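Local coordinates for protein endo-1,4-beta-xylanase (PDB 2B4F) that hydrolyses the beta-1,4-linked backbone of xylan as a cold-adapted family 8 glycoside hydrolase, and holds xylose units in two glycan-binding pockets, at residues Y203-F208 against I286-L291; W301-V306 against A354-G359. The protein carries 1 engineered substitution. One frame throughout, in Å; residues are numbered along the deposited sequence.

Contact 1 of 2, residues Y203-F208 against I286-L291; sequences YHIPAF and IMNVGL. With XYP (beta-D-xylopyranose), chain B.
The F208 ring meets L291 obliquely, its CE1 lying 4.1 Å from CD1 of that leucine, and the two side chains cross at about a right angle. One face of the ring is covered over its centre by CG2 of I205, 3.6 Å above the plane. F151 stacks on the same ring and Y148 meets it edge-to-face, so an aromatic cluster continues from the contact. The CG2 methyl of I205 does double duty, lying also 3.9 Å from CD2 of L291. L291 carries its CG anti to the backbone N (chi1 -179°), which turns its two methyls to the other segment: CD1 meets I205 and F208, CD2 meets I205 and the CB of A207. The carboxamide of N288 is met obliquely by I205, whose CG1 lies 3.9 Å from its CG. These residues join the start of helix 206-215, with I205 at its N-cap and F208 N bonded to I205 O, to the side of helix 283-296, two helices of the (alpha/alpha)6 barrel of family 8 glycosidases. The polar end of the interface is bridged by a water that donates to O of H204 and accepts from ND2 of N288, 2.7 Å from each. ND2 also makes a weak hydrogen bond to the carbonyl of S202, so the amide has two acceptors for its N-H groups. H204 itself turns its imidazole away, hydrogen-bonded through ND1 to S232 and through NE2 to T199. One residue earlier, Y203 lines the glycan pocket, and its OH lies 2.8 Å from O3 of a xylose (chain B); E78 and D281 hydrogen-bond to this sugar.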
ATOM      1  N   TYR A 203      -6.171   3.641   2.135  1.00 12.03           N
ATOM      2  CA  TYR A 203      -6.350   2.293   2.651  1.00 11.92           C
ATOM      3  C   TYR A 203      -7.255   1.467   1.735  1.00 12.06           C
ATOM      4  O   TYR A 203      -7.412   0.267   1.937  1.00 12.32           O
ATOM      5  CB  TYR A 203      -6.971   2.318   4.052  1.00 12.24           C
ATOM      6  CG  TYR A 203      -6.154   2.945   5.168  1.00 12.39           C
ATOM      7  CD1 TYR A 203      -4.908   3.580   4.937  1.00 13.50           C
ATOM      8  CD2 TYR A 203      -6.624   2.893   6.471  1.00 13.59           C
ATOM      9  CE1 TYR A 203      -4.188   4.154   5.981  1.00 14.09           C
ATOM     10  CE2 TYR A 203      -5.899   3.423   7.521  1.00 12.93           C
ATOM     11  CZ  TYR A 203      -4.694   4.067   7.276  1.00 13.53           C
ATOM     12  OH  TYR A 203      -4.012   4.615   8.334  1.00 14.62           O
ATOM     13  N   HIS A 204      -7.874   2.113   0.754  1.00 12.37           N
ATOM     14  CA  HIS A 204      -8.860   1.465  -0.085  1.00 12.60           C
ATOM     15  C   HIS A 204      -8.213   0.808  -1.299  1.00 13.08           C
ATOM     16  O   HIS A 204      -7.630   1.477  -2.133  1.00 12.90           O
ATOM     17  CB  HIS A 204      -9.911   2.455  -0.539  1.00 12.84           C
ATOM     18  CG  HIS A 204     -10.888   2.800   0.531  1.00 12.62           C
ATOM     19  ND1 HIS A 204     -12.150   2.259   0.578  1.00 13.46           N
ATOM     20  CD2 HIS A 204     -10.769   3.587   1.624  1.00 13.47           C
ATOM     21  CE1 HIS A 204     -12.771   2.706   1.653  1.00 14.06           C
ATOM     22  NE2 HIS A 204     -11.953   3.511   2.309  1.00 13.97           N
ATOM     23  N   ILE A 205      -8.324  -0.514  -1.383  1.00 13.65           N
ATOM     24  CA  ILE A 205      -7.800  -1.259  -2.531  1.00 13.74           C
ATOM     25  C   ILE A 205      -8.895  -2.228  -2.929  1.00 13.82           C
ATOM     26  O   ILE A 205      -8.932  -3.379  -2.469  1.00 13.40           O
ATOM     27  CB  ILE A 205      -6.488  -1.999  -2.175  1.00 13.97           C
ATOM     28  CG1 ILE A 205      -5.487  -1.074  -1.469  1.00 16.50           C
ATOM     29  CG2 ILE A 205      -5.847  -2.521  -3.422  1.00 12.79           C
ATOM     30  CD1 ILE A 205      -4.859  -1.662  -0.222  1.00 20.29           C
ATOM     31  N   PRO A 206      -9.850  -1.743  -3.706  1.00 13.97           N
ATOM     32  CA  PRO A 206     -11.051  -2.529  -4.015  1.00 14.11           C
ATOM     33  C   PRO A 206     -10.768  -3.953  -4.528  1.00 14.73           C
ATOM     34  O   PRO A 206     -11.422  -4.905  -4.097  1.00 14.08           O
ATOM     35  CB  PRO A 206     -11.763  -1.653  -5.053  1.00 14.62           C
ATOM     36  CG  PRO A 206     -11.344  -0.249  -4.701  1.00 14.23           C
ATOM     37  CD  PRO A 206      -9.908  -0.392  -4.311  1.00 14.53           C
ATOM     38  N   ALA A 207      -9.772  -4.105  -5.400  1.00 14.11           N
ATOM     39  CA  ALA A 207      -9.447  -5.413  -5.960  1.00 14.20           C
ATOM     40  C   ALA A 207      -9.030  -6.428  -4.913  1.00 14.33           C
ATOM     41  O   ALA A 207      -9.271  -7.612  -5.096  1.00 14.43           O
ATOM     42  CB  ALA A 207      -8.376  -5.273  -7.009  1.00 13.98           C
ATOM     43  N   PHE A 208      -8.403  -5.984  -3.820  1.00 13.95           N
ATOM     44  CA  PHE A 208      -8.049  -6.907  -2.751  1.00 13.90           C
ATOM     45  C   PHE A 208      -9.321  -7.522  -2.173  1.00 14.17           C
ATOM     46  O   PHE A 208      -9.341  -8.699  -1.857  1.00 14.28           O
ATOM     47  CB  PHE A 208      -7.293  -6.219  -1.610  1.00 13.58           C
ATOM     48  CG  PHE A 208      -5.817  -5.976  -1.857  1.00 12.32           C
ATOM     49  CD1 PHE A 208      -5.228  -6.139  -3.094  1.00 12.54           C
ATOM     50  CD2 PHE A 208      -5.018  -5.533  -0.796  1.00 12.26           C
ATOM     51  CE1 PHE A 208      -3.867  -5.873  -3.282  1.00 12.99           C
ATOM     52  CE2 PHE A 208      -3.674  -5.275  -0.977  1.00 12.55           C
ATOM     53  CZ  PHE A 208      -3.097  -5.447  -2.229  1.00 13.18           C
ATOM     54  N   ILE A 286      -3.867   7.194  -5.980  1.00 13.75           N
ATOM     55  CA  ILE A 286      -3.931   6.915  -7.417  1.00 13.80           C
ATOM     56  C   ILE A 286      -3.130   5.676  -7.801  1.00 14.14           C
ATOM     57  O   ILE A 286      -3.424   5.044  -8.815  1.00 14.41           O
ATOM     58  CB  ILE A 286      -3.615   8.158  -8.311  1.00 14.13           C
ATOM     59  CG1 ILE A 286      -2.193   8.694  -8.120  1.00 13.79           C
ATOM     60  CG2 ILE A 286      -4.692   9.235  -8.065  1.00 14.46           C
ATOM     61  CD1 ILE A 286      -1.845   9.814  -9.134  1.00 16.60           C
ATOM     62  N   MET A 287      -2.136   5.325  -6.983  1.00 14.05           N
ATOM     63  CA  MET A 287      -1.441   4.057  -7.153  0.50 14.42           C
ATOM     64  C   MET A 287      -2.434   2.900  -6.982  1.00 14.22           C
ATOM     65  O   MET A 287      -2.436   1.932  -7.773  1.00 14.19           O
ATOM     66  CB  MET A 287      -0.287   3.915  -6.153  0.50 14.78           C
ATOM     67  CG  MET A 287       0.311   2.530  -6.142  0.50 15.85           C
ATOM     68  SD  MET A 287       1.471   2.111  -4.818  0.50 19.24           S
ATOM     69  CE  MET A 287       0.682   2.707  -3.384  0.50 19.93           C
ATOM     70  N   ASN A 288      -3.287   2.992  -5.967  1.00 13.76           N
ATOM     71  CA  ASN A 288      -4.323   1.988  -5.725  1.00 13.49           C
ATOM     72  C   ASN A 288      -5.365   1.961  -6.829  1.00 14.02           C
ATOM     73  O   ASN A 288      -5.897   0.889  -7.160  1.00 13.64           O
ATOM     74  CB  ASN A 288      -5.010   2.245  -4.378  1.00 13.50           C
ATOM     75  CG  ASN A 288      -4.065   2.079  -3.192  1.00 14.53           C
ATOM     76  OD1 ASN A 288      -3.033   1.369  -3.275  1.00 14.92           O
ATOM     77  ND2 ASN A 288      -4.415   2.718  -2.072  1.00 12.03           N
ATOM     78  N   VAL A 289      -5.653   3.128  -7.402  1.00 13.99           N
ATOM     79  CA  VAL A 289      -6.607   3.233  -8.510  1.00 14.92           C
ATOM     80  C   VAL A 289      -6.018   2.523  -9.734  1.00 14.85           C
ATOM     81  O   VAL A 289      -6.699   1.756 -10.384  1.00 14.60           O
ATOM     82  CB  VAL A 289      -6.952   4.710  -8.839  1.00 14.84           C
ATOM     83  CG1 VAL A 289      -7.826   4.814 -10.073  1.00 16.35           C
ATOM     84  CG2 VAL A 289      -7.669   5.360  -7.679  1.00 16.29           C
ATOM     85  N   GLY A 290      -4.740   2.771 -10.025  1.00 14.93           N
ATOM     86  CA  GLY A 290      -4.034   2.036 -11.059  1.00 15.33           C
ATOM     87  C   GLY A 290      -4.046   0.528 -10.861  1.00 15.79           C
ATOM     88  O   GLY A 290      -4.274  -0.229 -11.803  1.00 15.21           O
ATOM     89  N   LEU A 291      -3.792   0.093  -9.624  1.00 15.66           N
ATOM     90  CA  LEU A 291      -3.809  -1.314  -9.264  1.00 16.07           C
ATOM     91  C   LEU A 291      -5.186  -1.878  -9.575  1.00 16.27           C
ATOM     92  O   LEU A 291      -5.310  -2.915 -10.230  1.00 16.56           O
ATOM     93  CB  LEU A 291      -3.463  -1.481  -7.768  1.00 15.76           C
ATOM     94  CG  LEU A 291      -3.406  -2.875  -7.167  1.00 16.44           C
ATOM     95  CD1 LEU A 291      -2.689  -2.815  -5.791  1.00 16.57           C
ATOM     96  CD2 LEU A 291      -4.792  -3.534  -7.030  1.00 14.86           C
TER
HETATM   97  C1  XYP B   3       1.782   5.892   7.733  1.00 33.45           C
HETATM   98  C2  XYP B   3       0.721   4.875   7.370  1.00 33.07           C
HETATM   99  C3  XYP B   3      -0.476   4.984   8.319  1.00 33.16           C
HETATM  100  C4  XYP B   3      -0.075   5.168   9.795  1.00 31.21           C
HETATM  101  C5  XYP B   3       1.087   6.158   9.932  1.00 31.95           C
HETATM  102  O2  XYP B   3       0.193   5.042   6.069  1.00 30.14           O
HETATM  103  O3  XYP B   3      -1.341   3.861   8.147  1.00 31.49           O
HETATM  104  O4  XYP B   3      -1.235   5.639  10.434  1.00 31.29           O
HETATM  105  O5  XYP B   3       2.140   5.758   9.061  1.00 33.37           O
HETATM  106  O   HOH W   1      -6.787   4.051  -2.348  1.00 20.54           O

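Contact 2 of 2, residues W301-V306 against A354-G359. With XYP (beta-D-xylopyranose), chain C.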
ATOM      1  N   TRP A 301     -14.373   6.180 -14.068  1.00 19.62           N
ATOM      2  CA  TRP A 301     -13.901   6.892 -12.862  1.00 19.44           C
ATOM      3  C   TRP A 301     -12.402   6.710 -12.595  1.00 18.61           C
ATOM      4  O   TRP A 301     -11.724   7.659 -12.161  1.00 17.50           O
ATOM      5  CB  TRP A 301     -14.736   6.505 -11.636  1.00 19.51           C
ATOM      6  CG  TRP A 301     -14.410   5.200 -11.006  1.00 20.26           C
ATOM      7  CD1 TRP A 301     -15.009   4.004 -11.245  1.00 19.44           C
ATOM      8  CD2 TRP A 301     -13.416   4.959  -9.992  1.00 19.14           C
ATOM      9  NE1 TRP A 301     -14.452   3.030 -10.443  1.00 21.53           N
ATOM     10  CE2 TRP A 301     -13.470   3.592  -9.666  1.00 20.50           C
ATOM     11  CE3 TRP A 301     -12.481   5.767  -9.332  1.00 20.00           C
ATOM     12  CZ2 TRP A 301     -12.614   3.003  -8.718  1.00 20.41           C
ATOM     13  CZ3 TRP A 301     -11.641   5.185  -8.383  1.00 19.18           C
ATOM     14  CH2 TRP A 301     -11.718   3.821  -8.085  1.00 20.35           C
ATOM     15  N   HIS A 302     -11.877   5.513 -12.864  1.00 18.12           N
ATOM     16  CA  HIS A 302     -10.426   5.289 -12.672  1.00 18.29           C
ATOM     17  C   HIS A 302      -9.626   6.256 -13.546  1.00 18.40           C
ATOM     18  O   HIS A 302      -8.633   6.849 -13.113  1.00 17.56           O
ATOM     19  CB  HIS A 302      -9.989   3.901 -13.087  1.00 17.65           C
ATOM     20  CG  HIS A 302     -10.571   2.772 -12.294  1.00 19.46           C
ATOM     21  ND1 HIS A 302     -11.699   2.088 -12.701  1.00 18.71           N
ATOM     22  CD2 HIS A 302     -10.102   2.109 -11.210  1.00 17.53           C
ATOM     23  CE1 HIS A 302     -11.938   1.101 -11.855  1.00 19.82           C
ATOM     24  NE2 HIS A 302     -10.984   1.091 -10.943  1.00 17.97           N
ATOM     25  N   LYS A 303     -10.056   6.363 -14.806  1.00 19.00           N
ATOM     26  CA  LYS A 303      -9.385   7.156 -15.810  1.00 19.16           C
ATOM     27  C   LYS A 303      -9.421   8.618 -15.421  1.00 18.77           C
ATOM     28  O   LYS A 303      -8.404   9.296 -15.435  1.00 18.58           O
ATOM     29  CB  LYS A 303     -10.048   6.958 -17.192  1.00 19.53           C
ATOM     30  CG  LYS A 303      -9.900   5.561 -17.745  1.00 22.25           C
ATOM     31  CD  LYS A 303     -10.878   5.314 -18.895  1.00 25.08           C
ATOM     32  CE  LYS A 303     -10.710   3.953 -19.514  1.00 26.97           C
ATOM     33  NZ  LYS A 303     -11.747   3.704 -20.598  1.00 26.53           N
ATOM     34  N   SER A 304     -10.605   9.098 -15.068  1.00 18.28           N
ATOM     35  CA  SER A 304     -10.793  10.478 -14.682  1.00 18.95           C
ATOM     36  C   SER A 304      -9.945  10.834 -13.449  1.00 18.22           C
ATOM     37  O   SER A 304      -9.279  11.867 -13.404  1.00 18.03           O
ATOM     38  CB  SER A 304     -12.285  10.720 -14.406  1.00 19.57           C
ATOM     39  OG  SER A 304     -12.472  12.061 -14.018  1.00 24.03           O
ATOM     40  N   ALA A 305      -9.956   9.954 -12.456  1.00 17.87           N
ATOM     41  CA  ALA A 305      -9.213  10.185 -11.225  1.00 17.59           C
ATOM     42  C   ALA A 305      -7.735  10.380 -11.504  1.00 16.80           C
ATOM     43  O   ALA A 305      -7.147  11.343 -11.065  1.00 16.93           O
ATOM     44  CB  ALA A 305      -9.414   9.026 -10.255  1.00 16.95           C
ATOM     45  N   VAL A 306      -7.128   9.455 -12.227  1.00 17.63           N
ATOM     46  CA  VAL A 306      -5.689   9.535 -12.452  0.50 18.17           C
ATOM     47  C   VAL A 306      -5.345  10.641 -13.449  1.00 18.38           C
ATOM     48  O   VAL A 306      -4.405  11.394 -13.219  1.00 18.84           O
ATOM     49  CB  VAL A 306      -5.050   8.164 -12.831  0.50 18.09           C
ATOM     50  CG1 VAL A 306      -5.428   7.110 -11.796  0.50 18.58           C
ATOM     51  CG2 VAL A 306      -5.438   7.716 -14.224  0.50 19.48           C
ATOM     52  N   ALA A 354      -4.135   3.218 -15.164  1.00 20.68           N
ATOM     53  CA  ALA A 354      -5.475   3.744 -15.406  1.00 21.62           C
ATOM     54  C   ALA A 354      -5.466   5.013 -16.282  1.00 22.80           C
ATOM     55  O   ALA A 354      -6.530   5.564 -16.571  1.00 23.72           O
ATOM     56  CB  ALA A 354      -6.162   4.029 -14.078  1.00 21.52           C
ATOM     57  N   SER A 355      -4.285   5.491 -16.682  1.00 23.32           N
ATOM     58  CA  SER A 355      -4.168   6.696 -17.510  1.00 23.77           C
ATOM     59  C   SER A 355      -4.454   6.418 -18.989  1.00 24.36           C
ATOM     60  O   SER A 355      -4.133   5.339 -19.509  1.00 23.46           O
ATOM     61  CB  SER A 355      -2.773   7.301 -17.398  1.00 23.95           C
ATOM     62  OG  SER A 355      -2.605   8.396 -18.301  1.00 24.80           O
ATOM     63  N   THR A 356      -5.075   7.400 -19.651  1.00 25.44           N
ATOM     64  CA  THR A 356      -5.325   7.335 -21.100  1.00 26.12           C
ATOM     65  C   THR A 356      -4.516   8.383 -21.849  1.00 26.99           C
ATOM     66  O   THR A 356      -4.824   8.706 -23.004  1.00 26.94           O
ATOM     67  CB  THR A 356      -6.833   7.502 -21.422  1.00 25.94           C
ATOM     68  OG1 THR A 356      -7.310   8.767 -20.947  1.00 24.99           O
ATOM     69  CG2 THR A 356      -7.663   6.483 -20.679  1.00 27.14           C
ATOM     70  N   ASN A 357      -3.488   8.919 -21.198  1.00 27.40           N
ATOM     71  CA  ASN A 357      -2.674   9.964 -21.776  1.00 28.82           C
ATOM     72  C   ASN A 357      -1.219   9.561 -21.940  1.00 29.06           C
ATOM     73  O   ASN A 357      -0.467   9.521 -20.971  1.00 29.06           O
ATOM     74  CB  ASN A 357      -2.760  11.238 -20.944  1.00 29.23           C
ATOM     75  CG  ASN A 357      -2.264  12.449 -21.710  1.00 32.40           C
ATOM     76  OD1 ASN A 357      -1.059  12.624 -21.909  1.00 34.62           O
ATOM     77  ND2 ASN A 357      -3.197  13.272 -22.189  1.00 36.14           N
ATOM     78  N   ALA A 358      -0.823   9.310 -23.186  1.00 29.26           N
ATOM     79  CA  ALA A 358       0.529   8.880 -23.513  1.00 29.77           C
ATOM     80  C   ALA A 358       1.596   9.885 -23.076  1.00 29.99           C
ATOM     81  O   ALA A 358       2.677   9.488 -22.649  1.00 29.42           O
ATOM     82  CB  ALA A 358       0.636   8.561 -25.024  1.00 30.32           C
ATOM     83  N   GLY A 359       1.274  11.178 -23.154  1.00 30.75           N
ATOM     84  CA  GLY A 359       2.130  12.235 -22.641  1.00 31.21           C
ATOM     85  C   GLY A 359       2.388  12.173 -21.136  1.00 31.49           C
ATOM     86  O   GLY A 359       3.502  12.450 -20.681  1.00 31.78           O
TER
HETATM   87  O1  XYP C   1      -7.575  10.757 -23.325  1.00 52.93           O
HETATM   88  C1  XYP C   1      -7.430  11.989 -22.637  1.00 52.42           C
HETATM   89  C2  XYP C   1      -8.593  12.214 -21.709  1.00 52.56           C
HETATM   90  C3  XYP C   1      -8.461  13.610 -21.105  1.00 52.04           C
HETATM   91  C4  XYP C   1      -7.080  13.843 -20.473  1.00 50.53           C
HETATM   92  C5  XYP C   1      -5.967  13.188 -21.288  1.00 51.19           C
HETATM   93  O2  XYP C   1      -9.824  12.074 -22.386  1.00 52.82           O
HETATM   94  O3  XYP C   1      -9.473  13.758 -20.137  1.00 53.62           O
HETATM   95  O4  XYP C   1      -6.778  15.229 -20.433  1.00 48.48           O
HETATM   96  O5  XYP C   1      -6.314  11.945 -21.869  1.00 52.20           O
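K303 on helix 300-318 and A354 come closest in backbone, their CA atoms 5.2 Å apart, and CA of K303 directs its hydrogen at O of A354 (3.4 Å, 157° at the hydrogen). That carbonyl is buried with no conventional partner in the model, which leaves this CH...O contact as its polar approach. The CB of A354 points into the helix surface and packs against CB of H302 at 4.0 Å. V306 adds its methyls to the same alanine, although it is deposited in two conformers and its close approaches are therefore less certain. The K303 chain runs out extended, its stem crossing T356 at about a right angle; CG lies 3.8 Å from the CG2 methyl of T356, with CD and CE near the same methyl. With chi1 at 60°, T356 holds OG1 between its backbone N and carbonyl carbon, facing the sugar, and CG2 anti to the carbonyl carbon, facing the lysine. OG1 shares a hydrogen bond with O1 of the xylose (chain C) at 3.1 Å, and N307 ND2 holds it as well; O1 bonds weakly to the T356 carbonyl too. Cut back to an alanine, K303 would lose the CG, CD and CE that lie on the T356 methyl, and this would probably open a gap beside the residue that holds this sugar. In an ST turn, N357 N donates to OG of S355 (3.1 Å, 165°). N357 then caps helix 358-369, its OD1 accepting from Q360 N, and its ND2 bonds weakly to O5 of that sugar. Behind the contact, H302 and A354 rest on A293 of helix 283-296, with D292 of that helix binding H302 NE2, while W301 turns to helix 219-243; the loop itself links helix 342-351 to helix 358-369.

Overall arrangement
The two contacts follow one another along the chain, contact 1 closing at residue 291 before contact 2 opens at residue 301, and their centres lie about 14 Å apart. Helix 283-296, one side of contact 1, leads directly into helix 300-318, one side of contact 2. The pair touch mainly through V289, whose O lies 3.5 Å from CD2 of H302, whose CG2 meets the W301 ring and whose CG1 packs on V306, which I286 also touches. D292 is also common ground, touched by P206 and A207 and bonded to H302. Contact 1 sits near the core of the barrel and contact 2 farther out, and each contributes to a different glycan pocket, Y203 to one, T356 and N357 to the other.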